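Nodulation fucosyltransferase NodZ (Bradyrhizobium sp., PDB 2HHC) is a nodulation protein of the GT-B glycosyltransferase class, whose members are built from two Rossmann-like domains. Local coordinates at residues Q48-A56 and I70-L78; P83-R91 and Q103-L114. All coordinates share one frame; numbering follows the deposited sequence. Where two conformers were deposited one is given.

In the fold
Contacts 1 and 2 follow one another in series along the chain and belong to the same half of the protein, the one built round the six-stranded mixed sheet that holds strands 6-10, 35-39, 63-64, 67-70, 84-85 and 125-128. Contact 1 joins the loop before helix 54-57 to the turn that leaves strand 67-70; contact 2 packs helix 101-116 on strand 84-85, an outermost strand of that sheet. Their centres lie about 22 Å apart and their nearest atoms about 9 Å, so they do not touch. Contact 2 holds a phosphate ion, probably from the crystallisation liquor, whereas contact 1 has no ligand.

Contact 1. Residues Q48-A56 and I70-L78; sequences QPFSNAFPA and ICDDRVNQL
N52 reaches into the turn after strand 67-70 and meets its backbone at D72, in a loop-to-loop contact at the ends of strands 67-70 and 35-39 of the Rossmann-like sheet. A chi1 of -168° sets CG anti to the backbone N and turns the amide toward I70-L78, where ND2 donates to D72 O at 3.0 Å. That bond is nearly straight at the hydrogen, 167°, and lies close to the N52 amide plane, yet it comes down on D72 O from above the carbonyl plane. OD1 accepts from W40 N and ND2 also donates to I38 O, so the buried amide links both loops to strand 35-39 and its end. A further, weak capping bond runs from F54 N to N52 OD1, just where the chain turns into helix 54-57.

C71 is the main apolar partner. Its CB lies 3.7 Å from F54 CD2, and SG stands obliquely to the same ring, 5.1 Å from its centroid, a sulfur-aromatic contact. The P55 ring packs on the C71 carbonyl, with CD 3.3 Å from C71 O.

Toward solvent, carboxylate and amide groups take over. In one of the two conformers of D73, OD2 accepts from N52 N at 2.8 Å, met nearly along its C-O bond. In D72, OD1 accepts R74 N in an Asx turn and, with OD2, receives the side-on grip of the R74 guanidinium. Farther along, N76 ND2 donates to F50 O at 2.8 Å, the oxygen lying only 5° out of the N76 amide plane.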
loop_
_atom_site.group_PDB
_atom_site.type_symbol
_atom_site.label_atom_id
_atom_site.label_comp_id
_atom_site.label_asym_id
_atom_site.label_seq_id
_atom_site.Cartn_x
_atom_site.Cartn_y
_atom_site.Cartn_z
ATOM N N GLN A 48 13.198 -15.426 -0.182
ATOM C CA GLN A 48 13.198 -16.458 -1.220
ATOM C C GLN A 48 12.573 -15.872 -2.504
ATOM O O GLN A 48 11.397 -15.542 -2.515
ATOM C CB GLN A 48 12.397 -17.663 -0.718
ATOM C CG GLN A 48 12.942 -18.356 0.528
ATOM C CD GLN A 48 12.649 -17.655 1.879
ATOM O OE1 GLN A 48 11.800 -16.767 1.981
ATOM N NE2 GLN A 48 13.370 -18.091 2.933
ATOM N N PRO A 49 13.332 -15.770 -3.622
ATOM C CA PRO A 49 12.858 -14.958 -4.732
ATOM C C PRO A 49 11.677 -15.498 -5.544
ATOM O O PRO A 49 11.027 -14.743 -6.287
ATOM C CB PRO A 49 14.069 -14.931 -5.662
ATOM C CG PRO A 49 14.746 -16.183 -5.385
ATOM C CD PRO A 49 14.654 -16.359 -3.916
ATOM N N PHE A 50 11.380 -16.793 -5.411
ATOM C CA PHE A 50 10.295 -17.382 -6.196
ATOM C C PHE A 50 9.052 -17.692 -5.364
ATOM O O PHE A 50 8.065 -18.186 -5.886
ATOM C CB PHE A 50 10.759 -18.601 -6.964
ATOM C CG PHE A 50 12.088 -18.400 -7.648
ATOM C CD1 PHE A 50 12.265 -17.364 -8.546
ATOM C CD2 PHE A 50 13.137 -19.223 -7.356
ATOM C CE1 PHE A 50 13.495 -17.196 -9.174
ATOM C CE2 PHE A 50 14.368 -19.030 -7.972
ATOM C CZ PHE A 50 14.511 -17.988 -8.879
ATOM N N SER A 51 9.072 -17.351 -4.084
ATOM C CA SER A 51 7.929 -17.572 -3.216
ATOM C C SER A 51 6.954 -16.425 -3.393
ATOM O O SER A 51 7.364 -15.233 -3.314
ATOM C CB SER A 51 8.418 -17.596 -1.772
ATOM O OG SER A 51 7.344 -17.764 -0.905
ATOM N N ASN A 52 5.657 -16.715 -3.609
ATOM C CA ASN A 52 4.702 -15.641 -3.732
ATOM C C ASN A 52 4.425 -15.074 -2.351
ATOM O O ASN A 52 3.992 -15.820 -1.498
ATOM C CB ASN A 52 3.423 -16.199 -4.367
ATOM C CG ASN A 52 2.444 -15.137 -4.817
ATOM O OD1 ASN A 52 2.566 -13.980 -4.433
ATOM N ND2 ASN A 52 1.474 -15.517 -5.637
ATOM N N ALA A 53 4.757 -13.812 -2.127
ATOM C CA ALA A 53 4.649 -13.230 -0.790
ATOM C C ALA A 53 3.229 -13.023 -0.329
ATOM O O ALA A 53 3.002 -12.857 0.873
ATOM C CB ALA A 53 5.371 -11.900 -0.751
ATOM N N PHE A 54 2.258 -12.983 -1.229
ATOM C CA PHE A 54 0.889 -12.637 -0.785
ATOM C C PHE A 54 0.422 -13.523 0.405
ATOM O O PHE A 54 -0.059 -12.989 1.428
ATOM C CB PHE A 54 -0.111 -12.590 -1.955
ATOM C CG PHE A 54 -1.478 -12.170 -1.554
ATOM C CD1 PHE A 54 -1.844 -10.838 -1.490
ATOM C CD2 PHE A 54 -2.392 -13.126 -1.226
ATOM C CE1 PHE A 54 -3.173 -10.518 -1.115
ATOM C CE2 PHE A 54 -3.708 -12.821 -0.823
ATOM C CZ PHE A 54 -4.068 -11.470 -0.803
ATOM N N PRO A 55 0.488 -14.877 0.323
ATOM C CA PRO A 55 0.064 -15.708 1.446
ATOM C C PRO A 55 0.874 -15.636 2.733
ATOM O O PRO A 55 0.489 -16.168 3.727
ATOM C CB PRO A 55 0.115 -17.134 0.876
ATOM C CG PRO A 55 0.184 -16.958 -0.599
ATOM C CD PRO A 55 0.849 -15.680 -0.850
ATOM N N ALA A 56 2.034 -15.006 2.665
ATOM C CA ALA A 56 2.812 -14.806 3.860
ATOM C C ALA A 56 2.176 -13.739 4.774
ATOM O O ALA A 56 2.429 -13.746 5.959
ATOM C CB ALA A 56 4.269 -14.452 3.509
ATOM N N ILE A 70 -6.198 -15.985 -8.295
ATOM C CA ILE A 70 -5.092 -16.903 -7.998
ATOM C C ILE A 70 -4.058 -16.100 -7.241
ATOM O O ILE A 70 -3.487 -15.157 -7.777
ATOM C CB ILE A 70 -4.490 -17.478 -9.266
ATOM C CG1 ILE A 70 -5.534 -18.308 -10.037
ATOM C CG2 ILE A 70 -3.311 -18.383 -8.925
ATOM C CD1 ILE A 70 -5.173 -18.657 -11.460
ATOM N N CYS A 71 -3.765 -16.479 -6.001
ATOM C CA CYS A 71 -2.916 -15.670 -5.128
ATOM C C CYS A 71 -1.740 -16.394 -4.486
ATOM O O CYS A 71 -1.130 -15.845 -3.537
ATOM C CB CYS A 71 -3.762 -15.179 -3.929
ATOM S SG CYS A 71 -4.186 -16.441 -2.706
ATOM N N ASP A 72 -1.359 -17.554 -5.000
ATOM C CA ASP A 72 -0.474 -18.405 -4.280
ATOM C C ASP A 72 0.630 -19.023 -5.126
ATOM O O ASP A 72 0.974 -18.438 -6.157
ATOM C CB ASP A 72 -1.298 -19.429 -3.557
ATOM C CG ASP A 72 -2.111 -20.329 -4.495
ATOM O OD1 ASP A 72 -1.769 -20.431 -5.691
ATOM O OD2 ASP A 72 -3.094 -20.951 -4.017
ATOM N N ASP A 73 1.223 -20.126 -4.720
ATOM C CA ASP A 73 2.350 -20.662 -5.464
ATOM C C ASP A 73 1.993 -21.299 -6.804
ATOM O O ASP A 73 2.876 -21.703 -7.549
ATOM C CB ASP A 73 3.319 -21.471 -4.592
ATOM C CG ASP A 73 4.270 -20.569 -3.655
ATOM O OD1 ASP A 73 4.821 -21.210 -2.733
ATOM O OD2 ASP A 73 4.534 -19.324 -3.836
ATOM N N ARG A 74 0.715 -21.372 -7.154
ATOM C CA ARG A 74 0.333 -21.792 -8.500
ATOM C C ARG A 74 0.956 -20.880 -9.570
ATOM O O ARG A 74 1.128 -21.316 -10.705
ATOM C CB ARG A 74 -1.178 -21.844 -8.651
ATOM C CG ARG A 74 -1.765 -23.028 -7.979
ATOM C CD ARG A 74 -3.319 -23.039 -8.052
ATOM N NE ARG A 74 -3.818 -21.998 -7.180
ATOM C CZ ARG A 74 -5.062 -21.542 -7.130
ATOM N NH1 ARG A 74 -5.971 -22.012 -7.949
ATOM N NH2 ARG A 74 -5.359 -20.593 -6.248
ATOM N N VAL A 75 1.349 -19.665 -9.229
ATOM C CA VAL A 75 2.098 -18.846 -10.205
ATOM C C VAL A 75 3.371 -19.550 -10.731
ATOM O O VAL A 75 3.853 -19.230 -11.818
ATOM C CB VAL A 75 2.396 -17.443 -9.633
ATOM C CG1 VAL A 75 1.108 -16.719 -9.355
ATOM C CG2 VAL A 75 3.309 -17.493 -8.425
ATOM N N ASN A 76 3.930 -20.470 -9.954
ATOM C CA ASN A 76 5.120 -21.225 -10.333
ATOM C C ASN A 76 4.801 -22.518 -11.075
ATOM O O ASN A 76 5.725 -23.238 -11.493
ATOM C CB ASN A 76 5.938 -21.559 -9.100
ATOM C CG ASN A 76 6.613 -20.360 -8.511
ATOM O OD1 ASN A 76 7.011 -19.452 -9.232
ATOM N ND2 ASN A 76 6.665 -20.283 -7.182
ATOM N N GLN A 77 3.513 -22.851 -11.230
ATOM C CA GLN A 77 3.121 -24.047 -11.968
ATOM C C GLN A 77 2.380 -23.749 -13.289
ATOM O O GLN A 77 2.560 -24.446 -14.301
ATOM C CB GLN A 77 2.171 -24.909 -11.089
ATOM C CG GLN A 77 2.519 -25.113 -9.573
ATOM C CD GLN A 77 1.327 -25.581 -8.694
ATOM O OE1 GLN A 77 0.417 -26.286 -9.151
ATOM N NE2 GLN A 77 1.358 -25.203 -7.420
ATOM N N LEU A 78 1.524 -22.757 -13.270
ATOM C CA LEU A 78 0.656 -22.419 -14.382
ATOM C C LEU A 78 1.415 -21.642 -15.444
ATOM O O LEU A 78 2.328 -20.865 -15.109
ATOM C CB LEU A 78 -0.523 -21.551 -13.877
ATOM C CG LEU A 78 -1.406 -22.328 -12.887
ATOM C CD1 LEU A 78 -2.402 -21.408 -12.209
ATOM C CD2 LEU A 78 -2.127 -23.493 -13.564
HETATM O O HOH W 1 6.545 -20.268 -1.148
#

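Contact 2. Residues P83-R91 and Q103-L114. With PO4 (phosphate ion), chain B.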
loop_
_atom_site.group_PDB
_atom_site.type_symbol
_atom_site.label_atom_id
_atom_site.label_comp_id
_atom_site.label_asym_id
_atom_site.label_seq_id
_atom_site.Cartn_x
_atom_site.Cartn_y
_atom_site.Cartn_z
ATOM N N PRO A 83 -1.260 -14.297 -26.530
ATOM C CA PRO A 83 -0.290 -13.213 -26.490
ATOM C C PRO A 83 -0.431 -12.355 -25.264
ATOM O O PRO A 83 -1.510 -12.347 -24.609
ATOM C CB PRO A 83 -0.584 -12.384 -27.736
ATOM C CG PRO A 83 -1.629 -13.068 -28.477
ATOM C CD PRO A 83 -2.202 -14.200 -27.661
ATOM N N PHE A 84 0.614 -11.571 -25.002
ATOM C CA PHE A 84 0.693 -10.723 -23.824
ATOM C C PHE A 84 0.581 -9.233 -24.162
ATOM O O PHE A 84 0.893 -8.780 -25.242
ATOM C CB PHE A 84 2.024 -10.992 -23.088
ATOM C CG PHE A 84 2.216 -12.451 -22.712
ATOM C CD1 PHE A 84 1.632 -12.992 -21.573
ATOM C CD2 PHE A 84 2.871 -13.303 -23.561
ATOM C CE1 PHE A 84 1.747 -14.331 -21.310
ATOM C CE2 PHE A 84 2.965 -14.653 -23.277
ATOM C CZ PHE A 84 2.432 -15.154 -22.191
ATOM N N PHE A 85 0.133 -8.472 -23.177
ATOM C CA PHE A 85 0.185 -7.015 -23.181
ATOM C C PHE A 85 0.699 -6.616 -21.786
ATOM O O PHE A 85 0.257 -7.164 -20.781
ATOM C CB PHE A 85 -1.216 -6.423 -23.371
ATOM C CG PHE A 85 -1.225 -4.923 -23.484
ATOM C CD1 PHE A 85 -1.205 -4.126 -22.345
ATOM C CD2 PHE A 85 -1.191 -4.315 -24.698
ATOM C CE1 PHE A 85 -1.157 -2.735 -22.458
ATOM C CE2 PHE A 85 -1.175 -2.933 -24.801
ATOM C CZ PHE A 85 -1.171 -2.161 -23.684
ATOM N N PRO A 86 1.580 -5.623 -21.670
ATOM C CA PRO A 86 2.207 -4.865 -22.767
ATOM C C PRO A 86 3.042 -5.742 -23.714
ATOM O O PRO A 86 3.393 -6.879 -23.398
ATOM C CB PRO A 86 3.092 -3.881 -22.005
ATOM C CG PRO A 86 2.427 -3.697 -20.697
ATOM C CD PRO A 86 1.968 -5.088 -20.357
ATOM N N ARG A 87 3.319 -5.218 -24.893
ATOM C CA ARG A 87 3.920 -6.031 -25.967
ATOM C C ARG A 87 5.304 -6.553 -25.609
ATOM O O ARG A 87 5.722 -7.596 -26.104
ATOM C CB ARG A 87 3.947 -5.249 -27.285
ATOM C CG ARG A 87 2.539 -4.968 -27.743
ATOM C CD ARG A 87 2.378 -4.362 -29.140
ATOM N NE ARG A 87 1.384 -3.271 -29.101
ATOM C CZ ARG A 87 0.128 -3.369 -28.621
ATOM N NH1 ARG A 87 -0.359 -4.519 -28.134
ATOM N NH2 ARG A 87 -0.669 -2.303 -28.621
ATOM N N TRP A 88 5.995 -5.835 -24.733
ATOM C CA TRP A 88 7.326 -6.288 -24.253
ATOM C C TRP A 88 7.332 -7.716 -23.758
ATOM O O TRP A 88 8.289 -8.419 -23.957
ATOM C CB TRP A 88 7.770 -5.371 -23.124
ATOM C CG TRP A 88 9.164 -5.581 -22.593
ATOM C CD1 TRP A 88 10.283 -4.946 -23.003
ATOM C CD2 TRP A 88 9.536 -6.392 -21.468
ATOM N NE1 TRP A 88 11.363 -5.328 -22.208
ATOM C CE2 TRP A 88 10.945 -6.246 -21.306
ATOM C CE3 TRP A 88 8.851 -7.266 -20.626
ATOM C CZ2 TRP A 88 11.655 -6.879 -20.267
ATOM C CZ3 TRP A 88 9.601 -7.957 -19.635
ATOM C CH2 TRP A 88 10.966 -7.734 -19.467
ATOM N N TRP A 89 6.231 -8.157 -23.174
ATOM C CA TRP A 89 6.103 -9.469 -22.579
ATOM C C TRP A 89 6.012 -10.578 -23.603
ATOM O O TRP A 89 6.032 -11.756 -23.222
ATOM C CB TRP A 89 4.913 -9.514 -21.591
ATOM C CG TRP A 89 5.264 -8.671 -20.373
ATOM C CD1 TRP A 89 5.106 -7.326 -20.207
ATOM C CD2 TRP A 89 5.939 -9.146 -19.198
ATOM N NE1 TRP A 89 5.622 -6.941 -19.000
ATOM C CE2 TRP A 89 6.141 -8.030 -18.360
ATOM C CE3 TRP A 89 6.364 -10.395 -18.769
ATOM C CZ2 TRP A 89 6.785 -8.128 -17.123
ATOM C CZ3 TRP A 89 6.977 -10.493 -17.536
ATOM C CH2 TRP A 89 7.183 -9.370 -16.720
ATOM N N ASN A 90 5.909 -10.228 -24.883
ATOM C CA ASN A 90 5.987 -11.250 -25.944
ATOM C C ASN A 90 7.431 -11.557 -26.394
ATOM O O ASN A 90 7.630 -12.477 -27.194
ATOM C CB ASN A 90 5.181 -10.793 -27.155
ATOM C CG ASN A 90 3.709 -10.687 -26.859
ATOM O OD1 ASN A 90 3.078 -11.656 -26.484
ATOM N ND2 ASN A 90 3.177 -9.526 -27.013
ATOM N N ARG A 91 8.383 -10.761 -25.918
ATOM C CA ARG A 91 9.808 -10.925 -26.295
ATOM C C ARG A 91 10.344 -12.222 -25.733
ATOM O O ARG A 91 9.911 -12.657 -24.673
ATOM C CB ARG A 91 10.630 -9.718 -25.816
ATOM C CG ARG A 91 10.199 -8.431 -26.474
ATOM C CD ARG A 91 11.194 -7.297 -26.436
ATOM N NE ARG A 91 10.503 -6.002 -26.469
ATOM C CZ ARG A 91 9.754 -5.526 -27.474
ATOM N NH1 ARG A 91 9.584 -6.201 -28.592
ATOM N NH2 ARG A 91 9.162 -4.345 -27.349
ATOM N N GLN A 103 11.585 1.334 -19.365
ATOM C CA GLN A 103 10.639 0.359 -19.875
ATOM C C GLN A 103 9.465 0.181 -18.903
ATOM O O GLN A 103 8.338 0.034 -19.317
ATOM C CB GLN A 103 11.326 -1.020 -20.111
ATOM C CG GLN A 103 10.365 -2.115 -20.644
ATOM C CD GLN A 103 9.732 -1.745 -21.962
ATOM O OE1 GLN A 103 10.376 -1.063 -22.810
ATOM N NE2 GLN A 103 8.507 -2.168 -22.166
ATOM N N ILE A 104 9.725 0.129 -17.605
ATOM C CA ILE A 104 8.681 -0.012 -16.627
ATOM C C ILE A 104 7.714 1.188 -16.730
ATOM O O ILE A 104 6.488 1.013 -16.702
ATOM C CB ILE A 104 9.281 -0.114 -15.202
ATOM C CG1 ILE A 104 10.194 -1.353 -15.074
ATOM C CG2 ILE A 104 8.207 -0.094 -14.153
ATOM C CD1 ILE A 104 11.060 -1.340 -13.774
ATOM N N PHE A 105 8.285 2.372 -16.875
ATOM C CA PHE A 105 7.470 3.613 -17.013
ATOM C C PHE A 105 6.637 3.641 -18.304
ATOM O O PHE A 105 5.476 4.022 -18.284
ATOM C CB PHE A 105 8.301 4.879 -16.917
ATOM C CG PHE A 105 9.030 5.041 -15.601
ATOM C CD1 PHE A 105 8.556 4.449 -14.457
ATOM C CD2 PHE A 105 10.229 5.749 -15.547
ATOM C CE1 PHE A 105 9.220 4.576 -13.255
ATOM C CE2 PHE A 105 10.911 5.887 -14.313
ATOM C CZ PHE A 105 10.376 5.284 -13.179
ATOM N N ARG A 106 7.221 3.170 -19.385
ATOM C CA ARG A 106 6.494 2.994 -20.640
ATOM C C ARG A 106 5.304 2.062 -20.423
ATOM O O ARG A 106 4.191 2.326 -20.906
ATOM C CB ARG A 106 7.479 2.442 -21.663
ATOM C CG ARG A 106 6.975 2.053 -23.016
ATOM C CD ARG A 106 8.189 1.689 -23.894
ATOM N NE ARG A 106 9.231 2.716 -23.758
ATOM C CZ ARG A 106 10.543 2.548 -23.481
ATOM N NH1 ARG A 106 11.113 1.365 -23.309
ATOM N NH2 ARG A 106 11.337 3.625 -23.440
ATOM N N GLU A 107 5.501 0.976 -19.684
ATOM C CA GLU A 107 4.401 0.069 -19.464
ATOM C C GLU A 107 3.325 0.651 -18.579
ATOM O O GLU A 107 2.153 0.457 -18.835
ATOM C CB GLU A 107 4.906 -1.280 -18.911
ATOM C CG GLU A 107 5.718 -2.036 -19.959
ATOM C CD GLU A 107 6.274 -3.368 -19.495
ATOM O OE1 GLU A 107 5.705 -3.984 -18.596
ATOM O OE2 GLU A 107 7.272 -3.822 -20.093
ATOM N N ARG A 108 3.686 1.412 -17.552
ATOM C CA ARG A 108 2.677 2.148 -16.791
ATOM C C ARG A 108 1.791 2.940 -17.736
ATOM O O ARG A 108 0.569 2.968 -17.597
ATOM C CB ARG A 108 3.379 3.062 -15.793
ATOM C CG ARG A 108 2.460 3.982 -14.964
ATOM C CD ARG A 108 3.250 5.049 -14.283
ATOM N NE ARG A 108 3.795 5.893 -15.351
ATOM C CZ ARG A 108 4.975 6.547 -15.402
ATOM N NH1 ARG A 108 5.832 6.576 -14.379
ATOM N NH2 ARG A 108 5.293 7.210 -16.489
ATOM N N ASP A 109 2.423 3.639 -18.664
ATOM C CA ASP A 109 1.680 4.502 -19.573
ATOM C C ASP A 109 0.834 3.700 -20.554
ATOM O O ASP A 109 -0.297 4.083 -20.853
ATOM C CB ASP A 109 2.618 5.384 -20.332
ATOM C CG ASP A 109 3.318 6.399 -19.446
ATOM O OD1 ASP A 109 2.892 6.589 -18.287
ATOM O OD2 ASP A 109 4.286 7.010 -19.943
ATOM N N GLU A 110 1.383 2.595 -21.044
ATOM C CA GLU A 110 0.665 1.714 -21.959
ATOM C C GLU A 110 -0.548 1.111 -21.268
ATOM O O GLU A 110 -1.632 1.034 -21.853
ATOM C CB GLU A 110 1.614 0.622 -22.467
ATOM C CG GLU A 110 2.621 1.180 -23.419
ATOM C CD GLU A 110 3.795 0.314 -23.737
ATOM O OE1 GLU A 110 3.811 -0.839 -23.381
ATOM O OE2 GLU A 110 4.709 0.810 -24.443
ATOM N N LEU A 111 -0.388 0.706 -20.025
ATOM C CA LEU A 111 -1.508 0.129 -19.268
ATOM C C LEU A 111 -2.582 1.187 -18.975
ATOM O O LEU A 111 -3.769 0.916 -19.041
ATOM C CB LEU A 111 -0.993 -0.469 -17.968
ATOM C CG LEU A 111 -0.186 -1.774 -18.113
ATOM C CD1 LEU A 111 0.577 -2.019 -16.836
ATOM C CD2 LEU A 111 -1.125 -2.963 -18.437
ATOM N N THR A 112 -2.134 2.405 -18.682
ATOM C CA THR A 112 -3.037 3.509 -18.380
ATOM C C THR A 112 -3.936 3.769 -19.585
ATOM O O THR A 112 -5.166 3.841 -19.445
ATOM C CB THR A 112 -2.229 4.756 -17.985
ATOM O OG1 THR A 112 -1.518 4.464 -16.785
ATOM C CG2 THR A 112 -3.142 5.924 -17.693
ATOM N N GLU A 113 -3.329 3.836 -20.760
ATOM C CA GLU A 113 -4.075 4.022 -22.022
ATOM C C GLU A 113 -5.022 2.834 -22.218
ATOM O O GLU A 113 -6.191 3.001 -22.557
ATOM C CB GLU A 113 -3.095 4.190 -23.173
ATOM C CG GLU A 113 -3.729 4.246 -24.561
ATOM C CD GLU A 113 -2.702 4.414 -25.680
ATOM O OE1 GLU A 113 -1.644 3.721 -25.647
ATOM O OE2 GLU A 113 -2.970 5.183 -26.635
ATOM N N LEU A 114 -4.563 1.620 -21.985
ATOM C CA LEU A 114 -5.426 0.465 -22.175
ATOM C C LEU A 114 -6.633 0.531 -21.261
ATOM O O LEU A 114 -7.756 0.253 -21.685
ATOM C CB LEU A 114 -4.662 -0.837 -21.940
ATOM C CG LEU A 114 -5.545 -2.062 -22.096
ATOM C CD1 LEU A 114 -6.044 -2.167 -23.548
ATOM C CD2 LEU A 114 -4.754 -3.289 -21.651
HETATM P P PO4 B . 6.655 -2.037 -25.285
HETATM O O1 PO4 B . 7.198 -0.639 -24.962
HETATM O O2 PO4 B . 5.769 -2.673 -24.146
HETATM O O3 PO4 B . 5.875 -1.908 -26.572
HETATM O O4 PO4 B . 7.861 -2.904 -25.596
HETATM O O HOH W 2 2.349 -2.429 -25.383
#
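F85 lays one face of its ring against L114, whose CD2 sits 4.1 Å from the ring centroid, a CH-pi contact. The rim of the same ring meets L111 CD2 and, near its plane, E110 O. The trans chi1 of F85 (-176°) carries the ring toward the helix, roughly at right angles to its axis, which brings CZ to E110 O. P86, preceded by a cis peptide, sets its CG 3.8 Å from E107 CG, the two side chains crossing at about a right angle.

One helical turn before E107, Q103 overlaps W88: Q103 CG lies over the five-membered ring, 3.9 Å from its centroid, and the amide plane is only 17° from the indole plane. Q103 NE2 donates to E107 OE2 at 2.9 Å, in the amide plane and on the anti lone pair. The other oxygen, E107 OE1, takes W89 NE1 at 3.0 Å, on its syn side but 32° out of the carboxylate plane. R99 forms a salt bridge with OE1 too, so the buried carboxylate is held at both oxygens.

The phosphate ion sits where the 3-10 turn faces the helix. W88 N donates to PO4 O2 at 3.2 Å, and Q103 NE2 adds a weak bond to PO4 O1. E110 OE1 comes within 2.8 Å of PO4 O2 and is joined to R87 N through a water.

The contact belongs to a beta-alpha-beta unit in which helix 101-116 connects strand 84-85 to strand 125-128; F85 and L111 both touch I126 of the latter strand, and W89 reaches V127.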